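VP1 (Polyomavirus HPyV6, PDB 4PCG) forms the pentameric building block of the polyomavirus capsid, this chain being its jelly-roll core, and probably takes part in attachment to host cells. Local coordinates at residues 86-91 / 265-270; 90-95 / 258-263; 117-122 / 234-239. One frame throughout, in Å; residues are numbered along the deposited sequence.

All three contacts belong to the jelly-roll core of the VP1 subunit. Interactions 1 and 2 are successive reaches of one antiparallel pairing, strand 79-93 against strand 256-274; they share Thr90 and Glu91, and their centres lie about 17 Å apart. Interaction 3, on strands 117-124 and 227-239, is nested in sequence inside the loop both close. Its centre is about 9 Å from that of interaction 2, to which it is tied by the salt bridge from Arg263 NH2 to Asp234 OD1 (2.8 Å). Trp121 meets Val88, Thr90 and Phe265 of interaction 1. The bound sodium ion stands apart, about 13 Å from the side chain of Met235.

Interaction 1: residues 86-91 / 265-270; sequences FRVETE and FRVHFR
Residues 86-91 and 265-270 run antiparallel as neighbouring strands, their axes 4.7 Å apart at the closest and their directions 171° apart. Glu89 and Arg266 form a hydrogen-bonded pair, each N donating to the other's O, and Val88-Val267 and Thr90-Phe265 are the non-hydrogen-bonded pairs beside it. Farther along, His268 N donates to Arg87 O and Phe86 N to His268 O.

On the face bearing Arg87, Glu89, Arg266 and His268, one carboxylate joins both strands. Glu89 OE1 accepts Arg266 NH2 at 2.7 Å, a salt bridge on the syn side of the carboxylate and nearly in the guanidinium plane. Glu89 OE2 takes His268 NE2 at 2.8 Å; this bond lies close to the imidazole plane but reaches the oxygen from above the carboxylate. With its ring edge held, His268 offers a face to Arg87, whose guanidinium lies flat on it, centres 3.6 Å apart and planes at 23°. Arg87 NH1 also makes a weak bond to Glu89 OE2, while Thr210 OG1 is its stronger partner. Glu89, with Glu24 on Arg266 NE, would probably offset the positive charge of the two arginines.

At the Phe86 end, Phe86 CB sits 3.7 Å from Arg270 CZ, over a guanidinium face. With chi1 at 63°, the Arg270 chain sets off between its backbone N and carbonyl carbon, then extends past the phenyl group to a salt bridge with Glu84. On the other face, Val88 CG2 packs 3.9 Å from Val267 CG2, and Thr90 OG1, hydrogen-bonded to Phe264 O, lies over the Phe265 ring.

Strand 211-222 bonds to the outer side of 86-91, as strand 9-27 does to 265-270. Strand 117-124 covers the Val88-Phe265 face through Trp121 and Cys123, and Arg266 packs on Pro181 of a neighbouring subunit.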
loop_
_atom_site.group_PDB
_atom_site.type_symbol
_atom_site.label_atom_id
_atom_site.label_comp_id
_atom_site.label_asym_id
_atom_site.label_seq_id
_atom_site.Cartn_x
_atom_site.Cartn_y
_atom_site.Cartn_z
ATOM N N PHE B 86 -0.314 -3.921 30.216
ATOM C CA PHE B 86 -1.080 -2.820 29.611
ATOM C C PHE B 86 -0.532 -2.319 28.285
ATOM O O PHE B 86 -1.244 -1.580 27.588
ATOM C CB PHE B 86 -1.281 -1.640 30.592
ATOM C CG PHE B 86 0.012 -0.966 31.022
ATOM C CD1 PHE B 86 0.738 -1.449 32.095
ATOM C CD2 PHE B 86 0.505 0.119 30.331
ATOM C CE1 PHE B 86 1.936 -0.854 32.479
ATOM C CE2 PHE B 86 1.715 0.719 30.693
ATOM C CZ PHE B 86 2.428 0.236 31.778
ATOM N N ARG B 87 0.709 -2.681 27.944
ATOM C CA ARG B 87 1.274 -2.408 26.630
ATOM C C ARG B 87 2.427 -3.345 26.325
ATOM O O ARG B 87 2.985 -3.966 27.223
ATOM C CB ARG B 87 1.721 -0.950 26.463
ATOM C CG ARG B 87 2.949 -0.568 27.247
ATOM C CD ARG B 87 3.170 0.943 27.156
ATOM N NE ARG B 87 4.390 1.340 27.850
ATOM C CZ ARG B 87 5.623 1.224 27.345
ATOM N NH1 ARG B 87 5.822 0.721 26.134
ATOM N NH2 ARG B 87 6.677 1.600 28.061
ATOM N N VAL B 88 2.730 -3.462 25.041
ATOM C CA VAL B 88 3.752 -4.377 24.562
ATOM C C VAL B 88 4.491 -3.748 23.385
ATOM O O VAL B 88 3.895 -3.064 22.533
ATOM C CB VAL B 88 3.168 -5.746 24.157
ATOM C CG1 VAL B 88 2.124 -5.610 23.056
ATOM C CG2 VAL B 88 4.287 -6.703 23.744
ATOM N N GLU B 89 5.807 -3.942 23.382
ATOM C CA GLU B 89 6.614 -3.651 22.201
ATOM C C GLU B 89 6.944 -5.005 21.613
ATOM O O GLU B 89 7.377 -5.897 22.339
ATOM C CB GLU B 89 7.928 -2.969 22.591
ATOM C CG GLU B 89 7.760 -1.684 23.384
ATOM C CD GLU B 89 8.957 -1.359 24.272
ATOM O OE1 GLU B 89 10.156 -1.581 23.913
ATOM O OE2 GLU B 89 8.683 -0.835 25.348
ATOM N N THR B 90 6.700 -5.196 20.320
ATOM C CA THR B 90 7.068 -6.458 19.703
ATOM C C THR B 90 7.627 -6.163 18.317
ATOM O O THR B 90 7.122 -5.293 17.605
ATOM C CB THR B 90 5.908 -7.488 19.697
ATOM O OG1 THR B 90 6.343 -8.726 19.110
ATOM C CG2 THR B 90 4.686 -7.003 18.930
ATOM N N GLU B 91 8.682 -6.876 17.959
ATOM C CA GLU B 91 9.450 -6.569 16.744
ATOM C C GLU B 91 10.066 -7.842 16.212
ATOM O O GLU B 91 10.466 -8.715 16.992
ATOM C CB GLU B 91 10.582 -5.596 17.084
ATOM C CG GLU B 91 10.144 -4.264 17.722
ATOM C CD GLU B 91 9.417 -3.334 16.767
ATOM O OE1 GLU B 91 9.569 -3.480 15.535
ATOM O OE2 GLU B 91 8.722 -2.401 17.235
ATOM N N PHE B 265 9.597 -9.543 22.337
ATOM C CA PHE B 265 8.501 -8.960 23.120
ATOM C C PHE B 265 9.107 -8.252 24.352
ATOM O O PHE B 265 10.006 -8.768 25.017
ATOM C CB PHE B 265 7.537 -10.020 23.681
ATOM C CG PHE B 265 6.703 -10.772 22.670
ATOM C CD1 PHE B 265 7.249 -11.799 21.899
ATOM C CD2 PHE B 265 5.341 -10.528 22.561
ATOM C CE1 PHE B 265 6.445 -12.533 21.032
ATOM C CE2 PHE B 265 4.534 -11.261 21.696
ATOM C CZ PHE B 265 5.091 -12.281 20.932
ATOM N N ARG B 266 8.587 -7.071 24.657
ATOM C CA ARG B 266 8.774 -6.431 25.933
ATOM C C ARG B 266 7.389 -6.046 26.405
ATOM O O ARG B 266 6.759 -5.158 25.843
ATOM C CB ARG B 266 9.624 -5.155 25.806
ATOM C CG ARG B 266 9.862 -4.485 27.139
ATOM C CD ARG B 266 10.736 -3.245 27.025
ATOM N NE ARG B 266 12.135 -3.603 26.835
ATOM C CZ ARG B 266 12.926 -3.254 25.821
ATOM N NH1 ARG B 266 14.190 -3.686 25.817
ATOM N NH2 ARG B 266 12.505 -2.491 24.829
ATOM N N VAL B 267 6.934 -6.697 27.461
ATOM C CA VAL B 267 5.597 -6.502 27.977
ATOM C C VAL B 267 5.714 -5.710 29.276
ATOM O O VAL B 267 6.540 -6.004 30.126
ATOM C CB VAL B 267 4.889 -7.843 28.245
ATOM C CG1 VAL B 267 3.463 -7.615 28.752
ATOM C CG2 VAL B 267 4.873 -8.723 27.008
ATOM N N HIS B 268 4.875 -4.688 29.422
ATOM C CA HIS B 268 4.893 -3.832 30.575
ATOM C C HIS B 268 3.687 -4.084 31.443
ATOM O O HIS B 268 2.575 -4.184 30.932
ATOM C CB HIS B 268 4.910 -2.365 30.135
ATOM C CG HIS B 268 6.121 -1.997 29.340
ATOM N ND1 HIS B 268 7.271 -1.512 29.925
ATOM C CD2 HIS B 268 6.374 -2.070 28.009
ATOM C CE1 HIS B 268 8.176 -1.280 28.987
ATOM N NE2 HIS B 268 7.650 -1.590 27.814
ATOM N N PHE B 269 3.943 -4.194 32.738
ATOM C CA PHE B 269 2.930 -4.503 33.761
ATOM C C PHE B 269 2.791 -3.444 34.834
ATOM O O PHE B 269 3.759 -2.760 35.234
ATOM C CB PHE B 269 3.232 -5.843 34.472
ATOM C CG PHE B 269 3.377 -7.015 33.560
ATOM C CD1 PHE B 269 4.580 -7.256 32.921
ATOM C CD2 PHE B 269 2.326 -7.915 33.374
ATOM C CE1 PHE B 269 4.737 -8.357 32.091
ATOM C CE2 PHE B 269 2.483 -9.013 32.539
ATOM C CZ PHE B 269 3.689 -9.241 31.909
ATOM N N ARG B 270 1.565 -3.356 35.343
ATOM C CA ARG B 270 1.239 -2.670 36.553
ATOM C C ARG B 270 0.413 -3.634 37.410
ATOM O O ARG B 270 0.147 -4.773 36.988
ATOM C CB ARG B 270 0.442 -1.403 36.234
ATOM C CG ARG B 270 -0.907 -1.675 35.572
ATOM C CD ARG B 270 -1.469 -0.380 34.997
ATOM N NE ARG B 270 -2.707 -0.631 34.275
ATOM C CZ ARG B 270 -3.152 0.085 33.248
ATOM N NH1 ARG B 270 -2.481 1.151 32.815
ATOM N NH2 ARG B 270 -4.290 -0.265 32.651
#

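Interaction 2: residues 90-95 / 258-263; sequences TELIFT and QAAFGR
Thr90 meets Arg263 where the pairing of strands 79-93 and 256-274 approaches its end. Its OG1 receives Arg263 NH1 at 3.0 Å, in the guanidinium plane and nearly straight; the same hydroxyl is also bonded to Phe264 O. The arginine chain turns at chi3 (-76°), which carries the guanidinium to Thr90 OG1 and against Leu92 CD2. Glu91 contributes its carbonyl O, which touches Arg263 CA in a CA-H...O contact. Leu92 and Arg263 form a non-hydrogen-bonded pair, and Leu92 CD2 lies over a guanidinium face, 3.6 Å from Arg263 NH2; the same methyl packs on Ala260 CB. Thus one arginine head is gripped at its edge by a hydroxyl and covered on a face by a methyl.

Ile93 N donates to Gly262 O. Its own O accepts Phe261 N at 2.9 Å through a bent bond (139°), as the partner leaves regular strand geometry. Phe94 places CD1 over a face of Phe261, their ring planes inclined at 46°. The adjoining CE1 brings the ring edge to 3.8 Å from Gln258 NE2, an amide held by Ala259 O at NE2 and by Arg43 at OE1. Finally Thr95 OG1 comes 3.3 Å from Phe261 CE2, at the ring edge.

Strand 227-239 adjoins this region: Asp234 forms a salt bridge with Arg263 NH2, and Leu236 touches Phe94. Strand 117-124 adds Tyr119 against Leu92, and Ser178 of a neighbouring subunit bonds Phe94 O.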
loop_
_atom_site.group_PDB
_atom_site.type_symbol
_atom_site.label_atom_id
_atom_site.label_comp_id
_atom_site.label_asym_id
_atom_site.label_seq_id
_atom_site.Cartn_x
_atom_site.Cartn_y
_atom_site.Cartn_z
ATOM N N THR B 90 6.700 -5.196 20.320
ATOM C CA THR B 90 7.068 -6.458 19.703
ATOM C C THR B 90 7.627 -6.163 18.317
ATOM O O THR B 90 7.122 -5.293 17.605
ATOM C CB THR B 90 5.908 -7.488 19.697
ATOM O OG1 THR B 90 6.343 -8.726 19.110
ATOM C CG2 THR B 90 4.686 -7.003 18.930
ATOM N N GLU B 91 8.682 -6.876 17.959
ATOM C CA GLU B 91 9.450 -6.569 16.744
ATOM C C GLU B 91 10.066 -7.842 16.212
ATOM O O GLU B 91 10.466 -8.715 16.992
ATOM C CB GLU B 91 10.582 -5.596 17.084
ATOM C CG GLU B 91 10.144 -4.264 17.722
ATOM C CD GLU B 91 9.417 -3.334 16.767
ATOM O OE1 GLU B 91 9.569 -3.480 15.535
ATOM O OE2 GLU B 91 8.722 -2.401 17.235
ATOM N N LEU B 92 10.127 -7.953 14.887
ATOM C CA LEU B 92 10.734 -9.088 14.222
ATOM C C LEU B 92 12.211 -8.842 13.978
ATOM O O LEU B 92 12.628 -7.716 13.644
ATOM C CB LEU B 92 10.070 -9.336 12.868
ATOM C CG LEU B 92 8.683 -9.971 12.836
ATOM C CD1 LEU B 92 8.268 -10.360 11.429
ATOM C CD2 LEU B 92 8.708 -11.201 13.724
ATOM N N ILE B 93 12.992 -9.911 14.121
ATOM C CA ILE B 93 14.426 -9.893 13.901
ATOM C C ILE B 93 14.730 -10.657 12.616
ATOM O O ILE B 93 14.470 -11.851 12.525
ATOM C CB ILE B 93 15.195 -10.546 15.076
ATOM C CG1 ILE B 93 14.857 -9.816 16.370
ATOM C CG2 ILE B 93 16.683 -10.506 14.849
ATOM C CD1 ILE B 93 15.310 -10.543 17.602
ATOM N N PHE B 94 15.281 -9.955 11.631
ATOM C CA PHE B 94 15.537 -10.563 10.317
ATOM C C PHE B 94 16.617 -9.769 9.611
ATOM O O PHE B 94 16.933 -8.657 10.038
ATOM C CB PHE B 94 14.246 -10.608 9.488
ATOM C CG PHE B 94 14.307 -11.550 8.311
ATOM C CD1 PHE B 94 14.645 -12.884 8.499
ATOM C CD2 PHE B 94 14.040 -11.099 7.039
ATOM C CE1 PHE B 94 14.702 -13.757 7.425
ATOM C CE2 PHE B 94 14.084 -11.973 5.964
ATOM C CZ PHE B 94 14.434 -13.293 6.168
ATOM N N THR B 95 17.183 -10.354 8.542
ATOM C CA THR B 95 18.138 -9.706 7.659
ATOM C C THR B 95 17.723 -9.998 6.200
ATOM O O THR B 95 17.061 -11.001 5.942
ATOM C CB THR B 95 19.544 -10.308 7.846
ATOM O OG1 THR B 95 19.451 -11.723 7.651
ATOM C CG2 THR B 95 20.076 -10.007 9.249
ATOM N N GLN B 258 10.981 -20.153 5.094
ATOM C CA GLN B 258 11.812 -19.194 5.815
ATOM C C GLN B 258 10.963 -18.476 6.871
ATOM O O GLN B 258 9.949 -17.852 6.536
ATOM C CB GLN B 258 12.365 -18.141 4.838
ATOM C CG GLN B 258 13.132 -17.014 5.506
ATOM C CD GLN B 258 14.515 -17.446 5.905
ATOM O OE1 GLN B 258 15.342 -17.704 5.045
ATOM N NE2 GLN B 258 14.783 -17.524 7.194
ATOM N N ALA B 259 11.397 -18.562 8.125
ATOM C CA ALA B 259 10.804 -17.814 9.220
ATOM C C ALA B 259 11.741 -16.667 9.620
ATOM O O ALA B 259 12.913 -16.640 9.254
ATOM C CB ALA B 259 10.552 -18.751 10.416
ATOM N N ALA B 260 11.215 -15.720 10.384
ATOM C CA ALA B 260 12.055 -14.717 11.012
ATOM C C ALA B 260 13.010 -15.380 12.008
ATOM O O ALA B 260 12.793 -16.522 12.479
ATOM C CB ALA B 260 11.183 -13.649 11.698
ATOM N N PHE B 261 14.093 -14.698 12.339
ATOM C CA PHE B 261 15.053 -15.264 13.303
ATOM C C PHE B 261 14.533 -15.250 14.738
ATOM O O PHE B 261 15.007 -15.983 15.592
ATOM C CB PHE B 261 16.392 -14.541 13.254
ATOM C CG PHE B 261 17.054 -14.554 11.907
ATOM C CD1 PHE B 261 17.079 -15.708 11.128
ATOM C CD2 PHE B 261 17.697 -13.442 11.441
ATOM C CE1 PHE B 261 17.716 -15.723 9.899
ATOM C CE2 PHE B 261 18.345 -13.433 10.211
ATOM C CZ PHE B 261 18.355 -14.579 9.426
ATOM N N GLY B 262 13.536 -14.417 14.988
ATOM C CA GLY B 262 12.957 -14.316 16.313
ATOM C C GLY B 262 11.925 -13.220 16.346
ATOM O O GLY B 262 11.930 -12.308 15.481
ATOM N N ARG B 263 11.002 -13.297 17.305
ATOM C CA ARG B 263 10.134 -12.153 17.585
ATOM C C ARG B 263 10.379 -11.700 19.016
ATOM O O ARG B 263 10.201 -12.479 19.967
ATOM C CB ARG B 263 8.647 -12.488 17.402
ATOM C CG ARG B 263 7.724 -11.345 17.823
ATOM C CD ARG B 263 6.262 -11.634 17.551
ATOM N NE ARG B 263 5.878 -11.503 16.129
ATOM C CZ ARG B 263 5.574 -10.356 15.537
ATOM N NH1 ARG B 263 5.637 -9.192 16.209
ATOM N NH2 ARG B 263 5.219 -10.343 14.261
#

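Interaction 3: residues 117-122 / 234-239; sequences QMYFWA and DMLGMV
Two strands of the VP1 jelly roll, 117-124 and 227-239, pair antiparallel here, and the pairing runs up to a classic beta bulge at Leu236 and Gly237, both of which face Gln258 on the next strand. The axes of 117-122 and 234-239 approach to 4.6 Å at an angle of 159°. Met118 and Met235 are the hydrogen-bonded pair: Met118 N reaches Met235 O at 2.9 Å, and Met235 N returns to Met118 O at 2.8 Å. Tyr119 and Asp234 follow as a non-hydrogen-bonded pair.

The carboxylate of Asp234 works across strands. Its CG stands anti to the carbonyl carbon (chi1 -65°), and OD1 leans over the neighbouring backbone to take a weak bond from Phe120 N at 3.3 Å. Its stronger partner is Arg263 NH2, so one buried oxygen serves a backbone amide and a guanidinium, a setting that would probably favour the charged form of the acid.

On the Tyr119 face, the phenol and Leu236 cross at about a right angle; the methyl CD2 comes within 3.3 Å of Tyr119 CE1, a tight fit. On the opposite face, Met118 and Met235 both pack against Pro96 of a further subunit, not the one that meets interactions 1 and 2, while Phe120 touches Phe205 of that same further subunit. Strand 187-194 bonds the other edge of 117-122.

At the bulge, Gln117 CG sits 3.3 Å from Leu236 O, a buried carbonyl with no polar partner in the model. Gln117 OE1 instead accepts Tyr119 OH at 2.7 Å, the hydroxyl coming from above the amide's carbonyl plane.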
loop_
_atom_site.group_PDB
_atom_site.type_symbol
_atom_site.label_atom_id
_atom_site.label_comp_id
_atom_site.label_asym_id
_atom_site.label_seq_id
_atom_site.Cartn_x
_atom_site.Cartn_y
_atom_site.Cartn_z
ATOM N N GLN B 117 2.898 -15.789 3.391
ATOM C CA GLN B 117 3.439 -15.279 4.643
ATOM C C GLN B 117 2.397 -15.285 5.747
ATOM O O GLN B 117 1.206 -15.275 5.485
ATOM C CB GLN B 117 3.912 -13.837 4.464
ATOM C CG GLN B 117 4.965 -13.628 3.374
ATOM C CD GLN B 117 4.857 -12.303 2.672
ATOM O OE1 GLN B 117 4.628 -11.269 3.295
ATOM N NE2 GLN B 117 5.063 -12.309 1.380
ATOM N N MET B 118 2.880 -15.276 6.971
ATOM C CA MET B 118 2.029 -15.036 8.138
ATOM C C MET B 118 2.836 -14.331 9.196
ATOM O O MET B 118 3.920 -14.782 9.534
ATOM C CB MET B 118 1.467 -16.334 8.701
ATOM C CG MET B 118 0.655 -16.131 9.969
ATOM S SD MET B 118 -0.205 -17.629 10.444
ATOM C CE MET B 118 -0.737 -17.227 12.110
ATOM N N TYR B 119 2.284 -13.246 9.744
ATOM C CA TYR B 119 2.922 -12.493 10.821
ATOM C C TYR B 119 1.894 -12.487 11.966
ATOM O O TYR B 119 0.775 -12.082 11.749
ATOM C CB TYR B 119 3.179 -11.050 10.390
ATOM C CG TYR B 119 3.932 -10.933 9.069
ATOM C CD1 TYR B 119 5.306 -10.895 9.062
ATOM C CD2 TYR B 119 3.272 -10.891 7.856
ATOM C CE1 TYR B 119 6.014 -10.808 7.877
ATOM C CE2 TYR B 119 3.980 -10.800 6.659
ATOM C CZ TYR B 119 5.352 -10.762 6.678
ATOM O OH TYR B 119 6.098 -10.679 5.501
ATOM N N PHE B 120 2.270 -12.953 13.142
ATOM C CA PHE B 120 1.299 -13.148 14.212
ATOM C C PHE B 120 1.953 -13.007 15.567
ATOM O O PHE B 120 3.004 -13.593 15.821
ATOM C CB PHE B 120 0.640 -14.548 14.079
ATOM C CG PHE B 120 -0.355 -14.857 15.171
ATOM C CD1 PHE B 120 0.056 -15.409 16.373
ATOM C CD2 PHE B 120 -1.684 -14.515 15.017
ATOM C CE1 PHE B 120 -0.873 -15.607 17.417
ATOM C CE2 PHE B 120 -2.601 -14.742 16.012
ATOM C CZ PHE B 120 -2.194 -15.295 17.218
ATOM N N TRP B 121 1.280 -12.287 16.462
ATOM C CA TRP B 121 1.652 -12.274 17.853
ATOM C C TRP B 121 0.400 -12.270 18.726
ATOM O O TRP B 121 -0.666 -11.792 18.325
ATOM C CB TRP B 121 2.576 -11.093 18.180
ATOM C CG TRP B 121 1.957 -9.725 18.002
ATOM C CD1 TRP B 121 2.084 -8.889 16.898
ATOM C CD2 TRP B 121 1.112 -9.018 18.940
ATOM N NE1 TRP B 121 1.375 -7.711 17.118
ATOM C CE2 TRP B 121 0.765 -7.779 18.349
ATOM C CE3 TRP B 121 0.606 -9.324 20.220
ATOM C CZ2 TRP B 121 -0.066 -6.847 18.991
ATOM C CZ3 TRP B 121 -0.227 -8.393 20.857
ATOM C CH2 TRP B 121 -0.553 -7.173 20.239
ATOM N N ALA B 122 0.553 -12.842 19.906
ATOM C CA ALA B 122 -0.470 -12.810 20.925
ATOM C C ALA B 122 0.167 -12.685 22.304
ATOM O O ALA B 122 1.241 -13.239 22.576
ATOM C CB ALA B 122 -1.316 -14.071 20.880
ATOM N N ASP B 234 5.829 -16.419 12.499
ATOM C CA ASP B 234 6.311 -15.445 11.516
ATOM C C ASP B 234 6.998 -16.114 10.339
ATOM O O ASP B 234 8.207 -16.331 10.341
ATOM C CB ASP B 234 7.178 -14.397 12.210
ATOM C CG ASP B 234 6.357 -13.543 13.211
ATOM O OD1 ASP B 234 5.569 -12.683 12.752
ATOM O OD2 ASP B 234 6.461 -13.753 14.437
ATOM N N MET B 235 6.180 -16.406 9.324
ATOM C CA MET B 235 6.628 -17.044 8.091
ATOM C C MET B 235 6.750 -15.972 7.032
ATOM O O MET B 235 5.790 -15.265 6.735
ATOM C CB MET B 235 5.628 -18.081 7.611
ATOM C CG MET B 235 5.930 -18.645 6.219
ATOM S SD MET B 235 4.892 -20.065 5.823
ATOM C CE MET B 235 3.266 -19.327 5.763
ATOM N N LEU B 236 7.933 -15.864 6.442
ATOM C CA LEU B 236 8.225 -14.802 5.487
ATOM C C LEU B 236 8.210 -15.222 4.032
ATOM O O LEU B 236 8.205 -14.367 3.145
ATOM C CB LEU B 236 9.605 -14.206 5.831
ATOM C CG LEU B 236 9.754 -13.700 7.268
ATOM C CD1 LEU B 236 11.133 -13.090 7.504
ATOM C CD2 LEU B 236 8.676 -12.705 7.562
ATOM N N GLY B 237 8.189 -16.531 3.768
ATOM C CA GLY B 237 8.186 -17.016 2.399
ATOM C C GLY B 237 8.950 -18.322 2.301
ATOM O O GLY B 237 9.129 -19.037 3.307
ATOM N N MET B 238 9.374 -18.624 1.095
ATOM C CA MET B 238 10.172 -19.800 0.763
ATOM C C MET B 238 11.564 -19.380 0.271
ATOM O O MET B 238 11.731 -18.278 -0.266
ATOM C CB MET B 238 9.517 -20.613 -0.372
ATOM C CG MET B 238 8.060 -21.038 -0.176
ATOM S SD MET B 238 7.711 -22.064 1.281
ATOM C CE MET B 238 8.514 -23.597 0.841
ATOM N N VAL B 239 12.522 -20.301 0.407
ATOM C CA VAL B 239 13.893 -20.109 -0.031
ATOM C C VAL B 239 14.461 -21.423 -0.579
ATOM O O VAL B 239 13.901 -22.504 -0.331
ATOM C CB VAL B 239 14.779 -19.596 1.129
ATOM C CG1 VAL B 239 14.410 -18.177 1.544
ATOM C CG2 VAL B 239 14.720 -20.536 2.339
#